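Local coordinates for DUF1254 domain-containing protein (Vibrio parahaemolyticus, PDB 3U07), which is of unknown function but carries paired DUF1254 and DUF1214 family regions and a predicted signal for export, consistent with a secreted or periplasmic protein, at residues P76-G87 / F347-M360. The protein carries 2 engineered substitutions. Sequence-based numbering, arbitrary orientation.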
loop_
_atom_site.group_PDB
_atom_site.type_symbol
_atom_site.label_atom_id
_atom_site.label_comp_id
_atom_site.label_asym_id
_atom_site.label_seq_id
_atom_site.Cartn_x
_atom_site.Cartn_y
_atom_site.Cartn_z
ATOM N N PRO A 76 -1.019 -11.714 6.443
ATOM C CA PRO A 76 0.375 -11.290 6.609
ATOM C C PRO A 76 1.139 -11.115 5.294
ATOM O O PRO A 76 0.801 -10.251 4.485
ATOM C CB PRO A 76 0.961 -12.393 7.485
ATOM C CG PRO A 76 -0.198 -12.744 8.365
ATOM C CD PRO A 76 -1.337 -12.819 7.366
ATOM N N THR A 77 2.166 -11.941 5.095
ATOM C CA THR A 77 3.005 -11.890 3.897
ATOM C C THR A 77 3.663 -10.511 3.788
ATOM O O THR A 77 3.515 -9.815 2.779
ATOM C CB THR A 77 2.184 -12.148 2.610
ATOM O OG1 THR A 77 1.365 -13.307 2.786
ATOM C CG2 THR A 77 3.111 -12.380 1.427
ATOM N N ILE A 78 4.398 -10.128 4.832
ATOM C CA ILE A 78 5.067 -8.829 4.874
ATOM C C ILE A 78 6.529 -8.872 4.423
ATOM O O ILE A 78 7.217 -9.886 4.571
ATOM C CB ILE A 78 5.011 -8.222 6.298
ATOM C CG1 ILE A 78 5.425 -6.745 6.252
ATOM C CG2 ILE A 78 5.915 -9.014 7.237
ATOM C CD1 ILE A 78 5.425 -6.054 7.605
ATOM N N ASN A 79 6.983 -7.742 3.887
ATOM C CA ASN A 79 8.341 -7.557 3.372
ATOM C C ASN A 79 9.483 -7.982 4.282
ATOM O O ASN A 79 9.470 -7.712 5.482
ATOM C CB ASN A 79 8.568 -6.085 3.019
ATOM C CG ASN A 79 7.711 -5.618 1.864
ATOM O OD1 ASN A 79 6.593 -6.094 1.670
ATOM N ND2 ASN A 79 8.225 -4.659 1.098
ATOM N N ASN A 80 10.472 -8.642 3.689
ATOM C CA ASN A 80 11.676 -9.054 4.402
ATOM C C ASN A 80 12.728 -8.120 3.800
ATOM O O ASN A 80 13.931 -8.248 4.047
ATOM C CB ASN A 80 12.023 -10.516 4.093
ATOM C CG ASN A 80 13.193 -11.030 4.923
ATOM O OD1 ASN A 80 13.273 -10.776 6.126
ATOM N ND2 ASN A 80 14.095 -11.773 4.286
ATOM N N ASP A 81 12.234 -7.162 3.013
ATOM C CA ASP A 81 13.074 -6.187 2.320
ATOM C C ASP A 81 13.283 -4.856 3.037
ATOM O O ASP A 81 14.359 -4.264 2.940
ATOM C CB ASP A 81 12.494 -5.866 0.930
ATOM C CG ASP A 81 12.144 -7.106 0.124
ATOM O OD1 ASP A 81 12.810 -8.148 0.297
ATOM O OD2 ASP A 81 11.212 -7.027 -0.706
ATOM N N THR A 82 12.271 -4.385 3.758
ATOM C CA THR A 82 12.375 -3.078 4.395
ATOM C C THR A 82 11.860 -2.921 5.822
ATOM O O THR A 82 11.062 -3.724 6.303
ATOM C CB THR A 82 11.644 -2.024 3.527
ATOM O OG1 THR A 82 10.301 -2.462 3.274
ATOM C CG2 THR A 82 12.357 -1.829 2.195
ATOM N N LEU A 83 12.339 -1.870 6.489
ATOM C CA LEU A 83 11.904 -1.521 7.842
ATOM C C LEU A 83 10.785 -0.509 7.563
ATOM O O LEU A 83 10.730 0.054 6.469
ATOM C CB LEU A 83 13.031 -0.841 8.620
ATOM C CG LEU A 83 14.355 -1.593 8.751
ATOM C CD1 LEU A 83 15.378 -0.674 9.398
ATOM C CD2 LEU A 83 14.167 -2.861 9.566
ATOM N N HIS A 84 9.908 -0.251 8.524
ATOM C CA HIS A 84 8.821 0.678 8.250
ATOM C C HIS A 84 8.485 1.682 9.339
ATOM O O HIS A 84 8.761 1.472 10.521
ATOM C CB HIS A 84 7.536 -0.094 7.918
ATOM C CG HIS A 84 6.785 -0.559 9.129
ATOM N ND1 HIS A 84 7.075 -1.738 9.783
ATOM C CD2 HIS A 84 5.799 0.035 9.846
ATOM C CE1 HIS A 84 6.302 -1.850 10.849
ATOM N NE2 HIS A 84 5.520 -0.787 10.912
ATOM N N LEU A 85 7.879 2.782 8.903
ATOM C CA LEU A 85 7.409 3.842 9.778
ATOM C C LEU A 85 5.967 4.088 9.332
ATOM O O LEU A 85 5.692 4.186 8.132
ATOM C CB LEU A 85 8.232 5.121 9.607
ATOM C CG LEU A 85 9.551 5.238 10.369
ATOM C CD1 LEU A 85 10.107 6.640 10.172
ATOM C CD2 LEU A 85 9.329 4.965 11.854
HETATM N N MSE A 86 5.047 4.167 10.285
HETATM C CA MSE A 86 3.643 4.386 9.959
HETATM C C MSE A 86 3.019 5.466 10.817
HETATM O O MSE A 86 3.471 5.741 11.928
HETATM C CB MSE A 86 2.833 3.103 10.150
HETATM C CG MSE A 86 3.210 1.958 9.232
HETATM SE SE MSE A 86 2.220 0.371 9.707
HETATM C CE MSE A 86 2.581 0.379 11.599
ATOM N N GLY A 87 1.963 6.067 10.290
ATOM C CA GLY A 87 1.268 7.097 11.023
ATOM C C GLY A 87 0.115 7.637 10.211
ATOM O O GLY A 87 -0.137 7.194 9.089
ATOM N N PHE A 347 15.442 -2.778 -7.596
ATOM C CA PHE A 347 15.866 -4.113 -7.181
ATOM C C PHE A 347 14.685 -5.066 -7.110
ATOM O O PHE A 347 13.535 -4.651 -7.243
ATOM C CB PHE A 347 16.569 -4.054 -5.818
ATOM C CG PHE A 347 15.640 -3.846 -4.646
ATOM C CD1 PHE A 347 15.185 -4.933 -3.900
ATOM C CD2 PHE A 347 15.255 -2.562 -4.258
ATOM C CE1 PHE A 347 14.366 -4.745 -2.778
ATOM C CE2 PHE A 347 14.432 -2.360 -3.139
ATOM C CZ PHE A 347 13.989 -3.456 -2.398
ATOM N N TRP A 348 14.971 -6.348 -6.917
ATOM C CA TRP A 348 13.913 -7.341 -6.808
ATOM C C TRP A 348 14.274 -8.390 -5.768
ATOM O O TRP A 348 15.415 -8.453 -5.302
ATOM C CB TRP A 348 13.644 -8.003 -8.162
ATOM C CG TRP A 348 14.846 -8.609 -8.806
ATOM C CD1 TRP A 348 15.658 -8.029 -9.735
ATOM C CD2 TRP A 348 15.378 -9.919 -8.570
ATOM N NE1 TRP A 348 16.662 -8.895 -10.098
ATOM C CE2 TRP A 348 16.515 -10.062 -9.396
ATOM C CE3 TRP A 348 15.004 -10.986 -7.740
ATOM C CZ2 TRP A 348 17.285 -11.230 -9.419
ATOM C CZ3 TRP A 348 15.771 -12.149 -7.760
ATOM C CH2 TRP A 348 16.899 -12.260 -8.596
ATOM N N SER A 349 13.295 -9.209 -5.399
ATOM C CA SER A 349 13.511 -10.237 -4.391
ATOM C C SER A 349 12.417 -11.299 -4.450
ATOM O O SER A 349 11.356 -11.079 -5.026
ATOM C CB SER A 349 13.499 -9.596 -3.003
ATOM O OG SER A 349 12.232 -9.001 -2.742
ATOM N N VAL A 350 12.694 -12.460 -3.868
ATOM C CA VAL A 350 11.710 -13.527 -3.797
ATOM C C VAL A 350 11.794 -13.980 -2.345
ATOM O O VAL A 350 12.878 -14.249 -1.832
ATOM C CB VAL A 350 12.015 -14.692 -4.796
ATOM C CG1 VAL A 350 12.994 -14.229 -5.844
ATOM C CG2 VAL A 350 12.510 -15.920 -4.070
ATOM N N THR A 351 10.650 -14.027 -1.676
ATOM C CA THR A 351 10.606 -14.401 -0.265
ATOM C C THR A 351 9.729 -15.627 -0.041
ATOM O O THR A 351 8.727 -15.818 -0.726
ATOM C CB THR A 351 10.066 -13.219 0.586
ATOM O OG1 THR A 351 10.829 -12.038 0.295
ATOM C CG2 THR A 351 10.164 -13.529 2.076
ATOM N N ILE A 352 10.108 -16.448 0.932
ATOM C CA ILE A 352 9.367 -17.664 1.242
ATOM C C ILE A 352 8.467 -17.518 2.463
ATOM O O ILE A 352 8.894 -17.020 3.502
ATOM C CB ILE A 352 10.334 -18.846 1.485
ATOM C CG1 ILE A 352 11.199 -19.066 0.242
ATOM C CG2 ILE A 352 9.550 -20.106 1.845
ATOM C CD1 ILE A 352 10.398 -19.252 -1.041
ATOM N N TYR A 353 7.224 -17.969 2.326
ATOM C CA TYR A 353 6.245 -17.905 3.407
ATOM C C TYR A 353 5.548 -19.258 3.554
ATOM O O TYR A 353 5.368 -19.981 2.571
ATOM C CB TYR A 353 5.184 -16.844 3.103
ATOM C CG TYR A 353 5.717 -15.441 2.918
ATOM C CD1 TYR A 353 5.791 -14.552 3.994
ATOM C CD2 TYR A 353 6.141 -14.999 1.666
ATOM C CE1 TYR A 353 6.272 -13.256 3.822
ATOM C CE2 TYR A 353 6.625 -13.707 1.484
ATOM C CZ TYR A 353 6.687 -12.843 2.563
ATOM O OH TYR A 353 7.161 -11.566 2.376
ATOM N N GLY A 354 5.158 -19.599 4.780
ATOM C CA GLY A 354 4.458 -20.850 5.000
ATOM C C GLY A 354 2.988 -20.628 4.702
ATOM O O GLY A 354 2.440 -19.582 5.041
ATOM N N ASN A 355 2.336 -21.591 4.061
ATOM C CA ASN A 355 0.918 -21.436 3.743
ATOM C C ASN A 355 0.032 -21.416 4.987
ATOM O O ASN A 355 -1.049 -20.819 4.980
ATOM C CB ASN A 355 0.442 -22.569 2.830
ATOM C CG ASN A 355 0.906 -22.403 1.403
ATOM O OD1 ASN A 355 2.058 -22.674 1.080
ATOM N ND2 ASN A 355 0.009 -21.941 0.539
ATOM N N ASP A 356 0.498 -22.065 6.050
ATOM C CA ASP A 356 -0.258 -22.172 7.292
ATOM C C ASP A 356 -0.473 -20.878 8.072
ATOM O O ASP A 356 -1.599 -20.575 8.462
ATOM C CB ASP A 356 0.390 -23.225 8.202
ATOM C CG ASP A 356 1.853 -22.938 8.486
ATOM O OD1 ASP A 356 2.474 -23.708 9.247
ATOM O OD2 ASP A 356 2.383 -21.944 7.948
ATOM N N ASN A 357 0.593 -20.119 8.299
ATOM C CA ASN A 357 0.487 -18.873 9.053
ATOM C C ASN A 357 0.754 -17.633 8.211
ATOM O O ASN A 357 0.667 -16.509 8.703
ATOM C CB ASN A 357 1.463 -18.888 10.228
ATOM C CG ASN A 357 2.897 -19.074 9.785
ATOM O OD1 ASN A 357 3.237 -18.831 8.627
ATOM N ND2 ASN A 357 3.752 -19.494 10.708
ATOM N N ARG A 358 1.089 -17.840 6.943
ATOM C CA ARG A 358 1.372 -16.731 6.044
ATOM C C ARG A 358 2.504 -15.852 6.558
ATOM O O ARG A 358 2.563 -14.661 6.260
ATOM C CB ARG A 358 0.115 -15.895 5.839
ATOM C CG ARG A 358 -0.919 -16.566 4.962
ATOM C CD ARG A 358 -2.248 -15.869 5.104
ATOM N NE ARG A 358 -3.126 -16.110 3.966
ATOM C CZ ARG A 358 -4.200 -15.376 3.697
ATOM N NH1 ARG A 358 -4.519 -14.360 4.491
ATOM N NH2 ARG A 358 -4.945 -15.644 2.633
ATOM N N LEU A 359 3.403 -16.452 7.329
ATOM C CA LEU A 359 4.550 -15.738 7.875
ATOM C C LEU A 359 5.807 -16.407 7.346
ATOM O O LEU A 359 5.747 -17.512 6.801
ATOM C CB LEU A 359 4.572 -15.833 9.402
ATOM C CG LEU A 359 3.353 -15.445 10.239
ATOM C CD1 LEU A 359 3.722 -15.572 11.707
ATOM C CD2 LEU A 359 2.906 -14.022 9.918
HETATM N N MSE A 360 6.946 -15.740 7.502
HETATM C CA MSE A 360 8.206 -16.326 7.067
HETATM C C MSE A 360 8.414 -17.569 7.923
HETATM O O MSE A 360 7.865 -17.671 9.023
HETATM C CB MSE A 360 9.355 -15.341 7.263
HETATM C CG MSE A 360 9.662 -14.536 6.014
HETATM SE SE MSE A 360 10.723 -12.960 6.348
HETATM C CE MSE A 360 9.314 -11.641 6.211
#
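Y353 meets two consecutive residues of the 76-81 loop in different ways, T77 over a ring face and I78 at the ring edge. T77 CG2 stands 3.8 Å from the centroid of the Y353 ring, only 13° off its normal, a CH-pi contact; with CG2 anti to the backbone N (OG1 chi1 -48°), the methyl is set over the ring while OG1 hydrogen-bonds Y409 OH, whose ring also meets that of Y353. The phenol hydroxyl of Y353 is a donor too: Y353 OH donates to I78 O at 2.8 Å, approaching from well above the carbonyl plane, and R413 NH1 bonds the same hydroxyl oxygen. Next to this, T77 N donates to R358 O at 3.0 Å, tying the loop backbone to the turn after the strand. That turn is itself braced by an Asx turn, in which N357 OD1 accepts from L359 N. P76 lies across R358 and packs its CB against L359 CD2 at 3.5 Å.

The selenomethionine M360 lies obliquely across N80, its SE 3.4 Å from N80 OD1, and a bend at chi3 (-104°) brings CE in beside I78 O. N80 ND2 is hydrogen-bonded to S369 OG. Toward the start of the strand, the D81 carboxylate faces S349, with OD2 3.0 Å from S349 OG, and OD2 also bonds Y415 OH; the D81 CB sits at the edge of the F347 ring.

The contact thus lays the loop leading into strand 82-90 across the side chains on one face of strand 347-354, linking the DUF1254 and DUF1214 regions. Strand 408-417, which neighbours 347-354 in its antiparallel sheet, supplies Y409, R413 and Y415, whereas 82-90 goes on to pair antiparallel with strand 161-169 in a separate sheet.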